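Local coordinates for protein multicopper oxidase (Pseudomonas thermotolerans, PDB 6VOW) that probably acts as a laccase-like multicopper oxidase, oxidising substrates at one copper site and passing the electrons to a copper cluster that reduces oxygen, at residues A354-I357 and S361-E364; Y244-D247 and P253-L256; Q65-E70 and V203-N208; N312-P317 and G394-V399. All blocks are in the same frame, centred on the assembly; numbering follows the deposited sequence.

Contact 1 of 4, residues A354-I357 and S361-E364; sequences AWDI and SCAE
Ile-357 and Cys-362 are the residues whose backbones come nearest here, with CA atoms 7.3 Å apart, and neither segment is a regular helix or strand: 354-357 and 361-364 are two legs of the long loop between strands 323-329 and 368-370, with three residues between them. At that spacing the main chains do not pair, and side chains bridge the gap. Cys-362 does most of the work. Its sulfur is swung over its own backbone, between the N and the carbonyl carbon (chi1 58°), and from there it faces the other leg. Cys-362 SG comes within 3.4 Å of the Ile-357 branch methyl CG2, a close approach for a sulfur and a methyl. Cys-362 SG also lies 3.7 Å from Ile-357 O. The same methyl rests on the indole of Trp-355, 3.8 Å above the plane and offset toward the rim, so CG2 is held by sulfur on one flank and ring on another, while the CG1 arm of Ile-357 runs off elsewhere. Asp-356 brings its carboxylate to the sulfur too, OD2 lying 3.8 Å from Cys-362 SG. Around this small cluster, the backbone of Asp-356 is hydrogen-bonded to that of Gly-448, and Ser-361 and Ala-363 touch Tyr-109 and Val-110. The coppers are not far, the Asp-356 side chain being about 10 Å from the Cu-O-Cu linkage, but the cysteine that binds copper is Cys-439. Chemically, then, Cys-362 serves as a soft, weakly polar filler, in van der Waals contact with a methyl and near a carboxylate, with no hydrogen bond joining the two legs.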
# COMPACT_ATOMS: atom_id res chain seq x y z
N ALA A 354 16.90 -3.33 -17.78
CA ALA A 354 16.19 -4.61 -17.95
C ALA A 354 14.74 -4.33 -17.78
O ALA A 354 14.42 -3.81 -16.81
CB ALA A 354 16.68 -5.65 -16.96
N TRP A 355 13.92 -4.54 -18.82
CA TRP A 355 12.44 -4.57 -18.72
C TRP A 355 12.07 -5.83 -17.95
O TRP A 355 12.79 -6.80 -18.05
CB TRP A 355 11.86 -4.58 -20.17
CG TRP A 355 11.65 -6.04 -20.90
CD1 TRP A 355 10.55 -6.41 -21.65
CD2 TRP A 355 12.55 -7.22 -20.94
NE1 TRP A 355 10.69 -7.69 -22.11
CE2 TRP A 355 11.89 -8.22 -21.70
CE3 TRP A 355 13.82 -7.53 -20.39
CZ2 TRP A 355 12.45 -9.51 -21.93
CZ3 TRP A 355 14.38 -8.83 -20.64
CH2 TRP A 355 13.69 -9.79 -21.40
N ASP A 356 11.03 -5.82 -17.10
CA ASP A 356 10.36 -7.10 -16.68
C ASP A 356 9.36 -7.52 -17.79
O ASP A 356 8.63 -6.70 -18.38
CB ASP A 356 9.69 -7.04 -15.25
CG ASP A 356 9.54 -8.47 -14.51
OD1 ASP A 356 8.39 -8.99 -14.59
OD2 ASP A 356 10.48 -9.04 -13.81
N ILE A 357 9.35 -8.83 -18.07
CA ILE A 357 8.35 -9.45 -18.96
C ILE A 357 7.32 -10.12 -18.05
O ILE A 357 7.52 -11.22 -17.50
CB ILE A 357 8.95 -10.43 -20.04
CG1 ILE A 357 7.84 -11.17 -20.85
CG2 ILE A 357 10.00 -11.35 -19.42
CD1 ILE A 357 6.73 -10.29 -21.40
N SER A 361 8.63 -16.61 -16.65
CA SER A 361 9.20 -16.76 -15.29
C SER A 361 10.69 -16.40 -15.16
O SER A 361 11.53 -17.25 -14.89
CB SER A 361 8.93 -18.14 -14.81
OG SER A 361 7.53 -18.31 -14.85
N CYS A 362 10.93 -15.09 -15.30
CA CYS A 362 12.24 -14.39 -15.25
C CYS A 362 12.62 -13.82 -13.84
O CYS A 362 13.46 -12.90 -13.69
CB CYS A 362 12.25 -13.23 -16.29
SG CYS A 362 10.98 -11.87 -16.24
N ALA A 363 12.02 -14.38 -12.80
CA ALA A 363 12.49 -14.17 -11.43
C ALA A 363 13.78 -15.03 -11.11
O ALA A 363 14.39 -14.90 -10.04
CB ALA A 363 11.34 -14.44 -10.46
N GLU A 364 14.21 -15.85 -12.06
CA GLU A 364 15.46 -16.64 -11.99
C GLU A 364 16.74 -15.84 -12.35
O GLU A 364 17.83 -16.30 -12.08
CB GLU A 364 15.31 -17.89 -12.88
CG GLU A 364 14.03 -18.69 -12.59
CD GLU A 364 14.03 -20.07 -13.20
OE1 GLU A 364 13.78 -20.16 -14.41
OE2 GLU A 364 14.25 -21.07 -12.48

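Contact 2 of 4, residues Y244-D247 and P253-L256; sequences YALD and PRPL
Tyr-244 has one face of its phenol ring overlapped by the pyrrolidine of Pro-253, across the two strands of a beta hairpin, 240-246 and 249-255, at the edge of the six-stranded sheet of the middle, cupredoxin-like domain. Pro-253 CG sits over the ring centre, 3.7 Å from the centroid and only 13° off the ring normal, a clean CH-pi contact. Pro-253 CB leans toward one side of the same face, 3.7 Å from Tyr-244 CE1. The ring reaches this place because chi1 of the tyrosine, at -89°, turns it over the neighbouring strand, where the proline, with its CA 4.7 Å from that of Tyr-244, offers its carbons. Two further partners fix the phenol: Phe-163 packs edge-to-face with it, and the hydroxyl is hydrogen-bonded to the carbonyl oxygen of Pro-306. A leucine here would remove the aromatic face and the hydroxyl together, and would probably cost Pro-253 its CH-pi partner and Pro-306 O its hydrogen bond. Hairpin pairing is kept by backbone bonds of Tyr-244 with Ile-251 and of Arg-254 with Leu-243, and strand 267-273 flanks Tyr-244 and Leu-246 from the other side of their strand. In the turn that joins the two strands, the carboxylate of Asp-247 is satisfied by Arg-267 N (through OD1) and Thr-412 OG1 (through OD2). Farther from the tyrosine, Arg-254 folds back through a bend at chi3 (59°) toward the first strand. The Arg-254 guanidinium meets Leu-246 obliquely and without a polar bond, NH2 lying 4.2 Å from its methyl CD1.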
# COMPACT_ATOMS: atom_id res chain seq x y z
N TYR A 244 1.43 10.12 12.26
CA TYR A 244 2.04 9.24 13.28
C TYR A 244 2.76 8.05 12.74
O TYR A 244 3.58 7.42 13.46
CB TYR A 244 0.99 8.73 14.21
CG TYR A 244 0.72 9.61 15.40
CD1 TYR A 244 0.28 10.91 15.22
CD2 TYR A 244 0.99 9.19 16.67
CE1 TYR A 244 0.04 11.74 16.31
CE2 TYR A 244 0.77 9.98 17.76
CZ TYR A 244 0.28 11.24 17.58
OH TYR A 244 0.08 11.96 18.67
N ALA A 245 2.41 7.68 11.52
CA ALA A 245 3.09 6.59 10.84
C ALA A 245 2.90 6.62 9.36
O ALA A 245 1.83 7.00 8.86
CB ALA A 245 2.55 5.27 11.32
N LEU A 246 3.91 6.11 8.67
CA LEU A 246 3.93 6.04 7.18
C LEU A 246 4.29 4.64 6.70
O LEU A 246 5.39 4.07 7.08
CB LEU A 246 4.92 7.02 6.61
CG LEU A 246 5.04 8.39 7.22
CD1 LEU A 246 6.29 9.11 6.63
CD2 LEU A 246 3.75 9.15 7.02
N ASP A 247 3.36 4.07 5.92
CA ASP A 247 3.56 2.80 5.27
C ASP A 247 3.85 1.75 6.36
O ASP A 247 4.78 0.97 6.30
CB ASP A 247 4.69 2.94 4.24
CG ASP A 247 4.47 4.18 3.32
OD1 ASP A 247 3.40 4.33 2.76
OD2 ASP A 247 5.35 5.06 3.23
N PRO A 253 5.76 11.97 15.63
CA PRO A 253 4.63 12.68 15.09
C PRO A 253 4.97 14.11 14.66
O PRO A 253 5.73 14.76 15.34
CB PRO A 253 3.60 12.65 16.23
CG PRO A 253 4.03 11.56 17.08
CD PRO A 253 5.49 11.41 16.95
N ARG A 254 4.32 14.56 13.58
CA ARG A 254 4.62 15.78 12.79
C ARG A 254 3.27 16.24 12.26
O ARG A 254 2.45 15.35 11.84
CB ARG A 254 5.42 15.32 11.58
CG ARG A 254 6.48 16.20 11.07
CD ARG A 254 7.34 15.44 10.03
NE ARG A 254 6.72 14.85 8.80
CZ ARG A 254 7.22 13.77 8.16
NH1 ARG A 254 8.29 13.09 8.62
NH2 ARG A 254 6.66 13.31 7.05
N PRO A 255 3.01 17.57 12.23
CA PRO A 255 1.77 18.04 11.56
C PRO A 255 1.72 17.59 10.13
O PRO A 255 2.78 17.47 9.48
CB PRO A 255 1.86 19.60 11.60
CG PRO A 255 2.79 19.88 12.75
CD PRO A 255 3.77 18.70 12.82
N LEU A 256 0.51 17.32 9.66
CA LEU A 256 0.26 17.10 8.26
C LEU A 256 0.91 18.21 7.46
O LEU A 256 1.72 17.93 6.59
CB LEU A 256 -1.21 17.08 7.96
CG LEU A 256 -1.50 16.82 6.50
CD1 LEU A 256 -0.99 15.50 5.92
CD2 LEU A 256 -2.99 16.82 6.41

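Contact 3 of 4, residues Q65-E70 and V203-N208; sequences QAPGVE and VNARPN
Pro-67 turns its ring toward Ala-205, and the atom that leads is CD: it lies 3.5 Å from the backbone N of Ala-205 and 3.9 Å from its methyl CB. The methyl of Ala-205 points back at the 65-70 loop and has a second neighbour there, Ala-66 O, at 3.5 Å. Both neighbours belong together, because the peptide bond before Pro-67 is cis, which puts the carbonyl oxygen of Ala-66 beside the proline CD instead of beside its CA. Carbonyl and ring carbon thus meet Ala-205 side by side. The methyl of Ala-66, by contrast, points away from the turn and packs on Trp-174 and Met-49. On the other segment, Ala-205 occupies the third position of a type I' beta turn, Val-203 to Arg-206, closed by a reciprocal pair of backbone bonds: Val-203 N to Arg-206 O at 2.9 Å and Arg-206 N to Val-203 O at 3.2 Å. Positive phi angles at Asn-204 and Ala-205 (53° and 76°) shape the turn and present the alanine at its tip. The CB of Asn-204 leaves its backbone away from the loop, and its amide is held by strand 165-174, OD1 taking Ser-170 N and ND2 giving to Ser-168 O. Pro-67 also touches Ser-170, while Ala-205 reaches Met-49 of strand 37-49. In this way a loop of the first cupredoxin domain meets a turn of the second. With no hydrogen bond between the segments, the junction rests on shape: a proline and a methyl brought together by a cis peptide and a tight turn, each stiffened within its own segment.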
# COMPACT_ATOMS: atom_id res chain seq x y z
N GLN A 65 -16.94 -7.65 -1.07
CA GLN A 65 -16.86 -6.24 -1.29
C GLN A 65 -15.56 -5.88 -1.99
O GLN A 65 -14.63 -6.63 -1.97
CB GLN A 65 -16.85 -5.49 0.05
CG GLN A 65 -15.64 -5.82 0.95
CD GLN A 65 -15.76 -5.18 2.31
OE1 GLN A 65 -14.95 -4.28 2.73
NE2 GLN A 65 -16.82 -5.59 3.03
N ALA A 66 -15.52 -4.65 -2.49
CA ALA A 66 -14.35 -4.03 -3.06
C ALA A 66 -14.36 -2.54 -2.79
O ALA A 66 -15.31 -1.94 -3.14
CB ALA A 66 -14.40 -4.34 -4.49
N PRO A 67 -13.38 -1.95 -2.09
CA PRO A 67 -12.25 -2.66 -1.50
C PRO A 67 -12.63 -3.78 -0.57
O PRO A 67 -13.63 -3.72 0.08
CB PRO A 67 -11.51 -1.59 -0.67
CG PRO A 67 -11.92 -0.29 -1.29
CD PRO A 67 -13.31 -0.50 -1.82
N GLY A 68 -11.75 -4.74 -0.50
CA GLY A 68 -11.99 -5.95 0.26
C GLY A 68 -12.15 -5.78 1.77
O GLY A 68 -11.79 -4.76 2.41
N VAL A 69 -12.70 -6.80 2.37
CA VAL A 69 -12.88 -6.83 3.79
C VAL A 69 -11.59 -6.44 4.56
O VAL A 69 -10.45 -6.67 4.08
CB VAL A 69 -13.24 -8.26 4.19
CG1 VAL A 69 -11.96 -8.97 4.59
CG2 VAL A 69 -14.28 -8.25 5.29
N GLU A 70 -11.78 -5.81 5.72
CA GLU A 70 -10.62 -5.44 6.56
C GLU A 70 -10.04 -6.69 7.31
O GLU A 70 -10.71 -7.36 7.95
CB GLU A 70 -10.83 -4.22 7.51
CG GLU A 70 -9.43 -3.74 8.04
CD GLU A 70 -9.40 -2.40 8.81
OE1 GLU A 70 -9.12 -2.49 10.01
OE2 GLU A 70 -9.57 -1.27 8.27
N VAL A 203 -13.80 6.37 -1.36
CA VAL A 203 -13.26 6.08 -0.06
C VAL A 203 -14.16 5.02 0.45
O VAL A 203 -15.37 5.28 0.59
CB VAL A 203 -13.34 7.30 0.86
CG1 VAL A 203 -13.28 6.89 2.31
CG2 VAL A 203 -12.16 8.20 0.57
N ASN A 204 -13.57 3.85 0.71
CA ASN A 204 -14.35 2.66 1.17
C ASN A 204 -15.49 2.35 0.23
O ASN A 204 -16.62 2.13 0.65
CB ASN A 204 -14.85 2.91 2.62
CG ASN A 204 -13.70 3.15 3.62
OD1 ASN A 204 -12.57 2.78 3.38
ND2 ASN A 204 -14.00 3.77 4.73
N ALA A 205 -15.22 2.39 -1.08
CA ALA A 205 -16.25 2.08 -2.16
C ALA A 205 -17.31 3.15 -2.45
O ALA A 205 -18.21 2.92 -3.30
CB ALA A 205 -16.98 0.80 -1.85
N ARG A 206 -17.23 4.29 -1.76
CA ARG A 206 -18.24 5.30 -1.88
C ARG A 206 -17.60 6.60 -2.40
O ARG A 206 -16.56 6.99 -1.83
CB ARG A 206 -18.82 5.53 -0.49
CG ARG A 206 -19.42 4.30 0.18
CD ARG A 206 -20.88 4.06 -0.19
NE ARG A 206 -21.75 5.14 0.26
CZ ARG A 206 -22.32 5.28 1.46
NH1 ARG A 206 -22.15 4.38 2.46
NH2 ARG A 206 -23.07 6.37 1.67
N PRO A 207 -18.17 7.24 -3.47
CA PRO A 207 -17.61 8.52 -3.91
C PRO A 207 -17.99 9.55 -2.87
O PRO A 207 -19.17 9.77 -2.55
CB PRO A 207 -18.29 8.77 -5.27
CG PRO A 207 -19.57 8.00 -5.21
CD PRO A 207 -19.29 6.81 -4.35
N ASN A 208 -16.95 10.06 -2.27
CA ASN A 208 -17.00 11.20 -1.41
C ASN A 208 -17.99 11.05 -0.25
O ASN A 208 -18.96 11.81 -0.17
CB ASN A 208 -17.29 12.46 -2.25
CG ASN A 208 -17.26 13.70 -1.42
OD1 ASN A 208 -16.39 13.85 -0.56
ND2 ASN A 208 -18.22 14.58 -1.62

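Contact 4 of 4, residues N312-P317 and G394-V399; sequences NPVAEP and GMVFKV
Glu-316 and Lys-398 form a salt bridge across this contact, Lys-398 NZ donating to Glu-316 OE2 at 2.9 Å. The ammonium arrives on the syn side of that oxygen, 24° out of the carboxylate plane, and Lys-398 NZ stays farther, 3.5 Å, from Glu-316 OE1. Lysine supplies the reach, its chain running extended beyond CG, while the glutamate starts away from the strand and bends at chi2 (52°) to bring its carboxylate back. A methionine in place of Lys-398 would carry no charge and would probably leave the Glu-316 carboxylate without this partner. Nearer the lysine backbone, Pro-317 CG lies 4.3 Å from Lys-398 CB, a loose apolar touch. The other join is apolar: CG1 of Val-314, anti to its own nitrogen (-166°), presses on Val-396 CG1 at 3.4 Å, tighter than usual for two methyls, with the side chains crossing at about a right angle and His-249 touching both. Other polar groups find partners nearby. In the loop, Pro-313 centres an inverse gamma turn with a weak bond from Val-314 N to Asn-312 O, and Asn-312 ND2 gives to Ala-130 O. On the opposing segment, Gly-394 O accepts from Asn-431 ND2, and the strand has backbone bonds to both sides, Lys-398 to Ala-426 and Phe-397 to Thr-412. The arrangement is that of a linker from the middle domain laid over the third cupredoxin domain, against the strand that follows the copper-binding His-Pro-Ile-His-Leu-His-Gly sequence, whose His-388, His-391 and His-393 lie just upstream.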
# COMPACT_ATOMS: atom_id res chain seq x y z
N ASN A 312 8.32 -0.35 15.20
CA ASN A 312 8.39 -1.78 14.82
C ASN A 312 9.83 -2.36 14.89
O ASN A 312 10.79 -1.61 14.75
CB ASN A 312 7.76 -1.86 13.47
CG ASN A 312 6.30 -1.69 13.59
OD1 ASN A 312 5.74 -2.18 14.55
ND2 ASN A 312 5.68 -0.95 12.70
N PRO A 313 9.97 -3.67 15.15
CA PRO A 313 11.26 -4.33 15.28
C PRO A 313 11.95 -4.60 13.93
O PRO A 313 12.10 -5.76 13.51
CB PRO A 313 10.89 -5.68 15.96
CG PRO A 313 9.54 -5.97 15.41
CD PRO A 313 8.86 -4.63 15.44
N VAL A 314 12.40 -3.54 13.28
CA VAL A 314 13.03 -3.60 11.98
C VAL A 314 14.52 -3.45 12.20
O VAL A 314 14.97 -2.77 13.08
CB VAL A 314 12.54 -2.45 11.12
CG1 VAL A 314 12.90 -2.69 9.68
CG2 VAL A 314 11.06 -2.25 11.25
N ALA A 315 15.29 -4.09 11.36
CA ALA A 315 16.73 -4.15 11.53
C ALA A 315 17.34 -2.81 11.12
O ALA A 315 17.26 -2.42 9.97
CB ALA A 315 17.28 -5.33 10.71
N GLU A 316 17.91 -2.08 12.07
CA GLU A 316 18.56 -0.81 11.81
C GLU A 316 19.59 -0.98 10.74
O GLU A 316 20.47 -1.82 10.87
CB GLU A 316 19.22 -0.24 13.06
CG GLU A 316 19.61 1.22 12.94
CD GLU A 316 18.48 2.14 12.48
OE1 GLU A 316 17.56 2.42 13.30
OE2 GLU A 316 18.53 2.60 11.30
N PRO A 317 19.46 -0.26 9.65
CA PRO A 317 20.63 -0.29 8.80
C PRO A 317 21.70 0.55 9.51
O PRO A 317 21.36 1.55 10.18
CB PRO A 317 20.13 0.28 7.47
CG PRO A 317 18.66 0.10 7.55
CD PRO A 317 18.34 0.38 8.99
N GLY A 394 9.26 -8.01 1.02
CA GLY A 394 10.01 -8.85 1.94
C GLY A 394 10.71 -8.15 3.03
O GLY A 394 11.04 -8.78 4.01
N MET A 395 10.96 -6.87 2.81
CA MET A 395 11.87 -6.09 3.57
C MET A 395 11.40 -4.67 3.67
O MET A 395 10.61 -4.18 2.88
CB MET A 395 13.21 -6.09 2.90
CG MET A 395 14.12 -7.21 3.41
SD MET A 395 14.99 -8.17 2.16
CE MET A 395 15.83 -6.96 1.17
N VAL A 396 11.91 -4.03 4.69
CA VAL A 396 11.59 -2.66 4.96
C VAL A 396 12.86 -1.86 4.78
O VAL A 396 13.90 -2.26 5.29
CB VAL A 396 11.07 -2.57 6.39
CG1 VAL A 396 11.39 -1.26 7.00
CG2 VAL A 396 9.55 -2.79 6.37
N PHE A 397 12.79 -0.74 4.08
CA PHE A 397 13.98 0.07 3.97
C PHE A 397 13.74 1.37 4.70
O PHE A 397 12.60 1.76 4.95
CB PHE A 397 14.43 0.28 2.52
CG PHE A 397 13.35 0.81 1.64
CD1 PHE A 397 13.06 2.16 1.60
CD2 PHE A 397 12.62 -0.06 0.83
CE1 PHE A 397 12.01 2.62 0.77
CE2 PHE A 397 11.64 0.37 0.00
CZ PHE A 397 11.32 1.72 -0.05
N LYS A 398 14.83 2.01 5.05
CA LYS A 398 14.85 3.31 5.69
C LYS A 398 15.26 4.35 4.68
O LYS A 398 16.30 4.22 4.04
CB LYS A 398 15.89 3.31 6.83
CG LYS A 398 15.85 4.54 7.70
CD LYS A 398 16.72 4.43 8.90
CE LYS A 398 16.18 5.31 10.01
NZ LYS A 398 17.07 5.15 11.20
N VAL A 399 14.48 5.38 4.54
CA VAL A 399 14.71 6.43 3.56
C VAL A 399 15.70 7.39 4.13
O VAL A 399 15.48 7.96 5.23
CB VAL A 399 13.42 7.19 3.28
CG1 VAL A 399 13.62 8.25 2.20
CG2 VAL A 399 12.36 6.22 2.86

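How the contacts relate
Along the chain the order is contact 3, contact 2, then contact 4, with contact 1 nested inside the loop that contact 4 closes. Contact 3 joins the first and second cupredoxin domains, contact 2 lies within the second, contact 4 brings the linker from the second onto the third, and contact 1 belongs to a surface loop of the third. Contacts 2 and 4 are neighbours, centres 17 Å apart, and strand 249-255 touches the linker of contact 4. Contacts 3 and 4 lie on opposite sides of the chain's centre, 30 Å apart between centres, as do contacts 1 and 2, at 35 Å. Contacts 3 and 4 thus tie successive domains together, while contacts 1 and 2 are local packing.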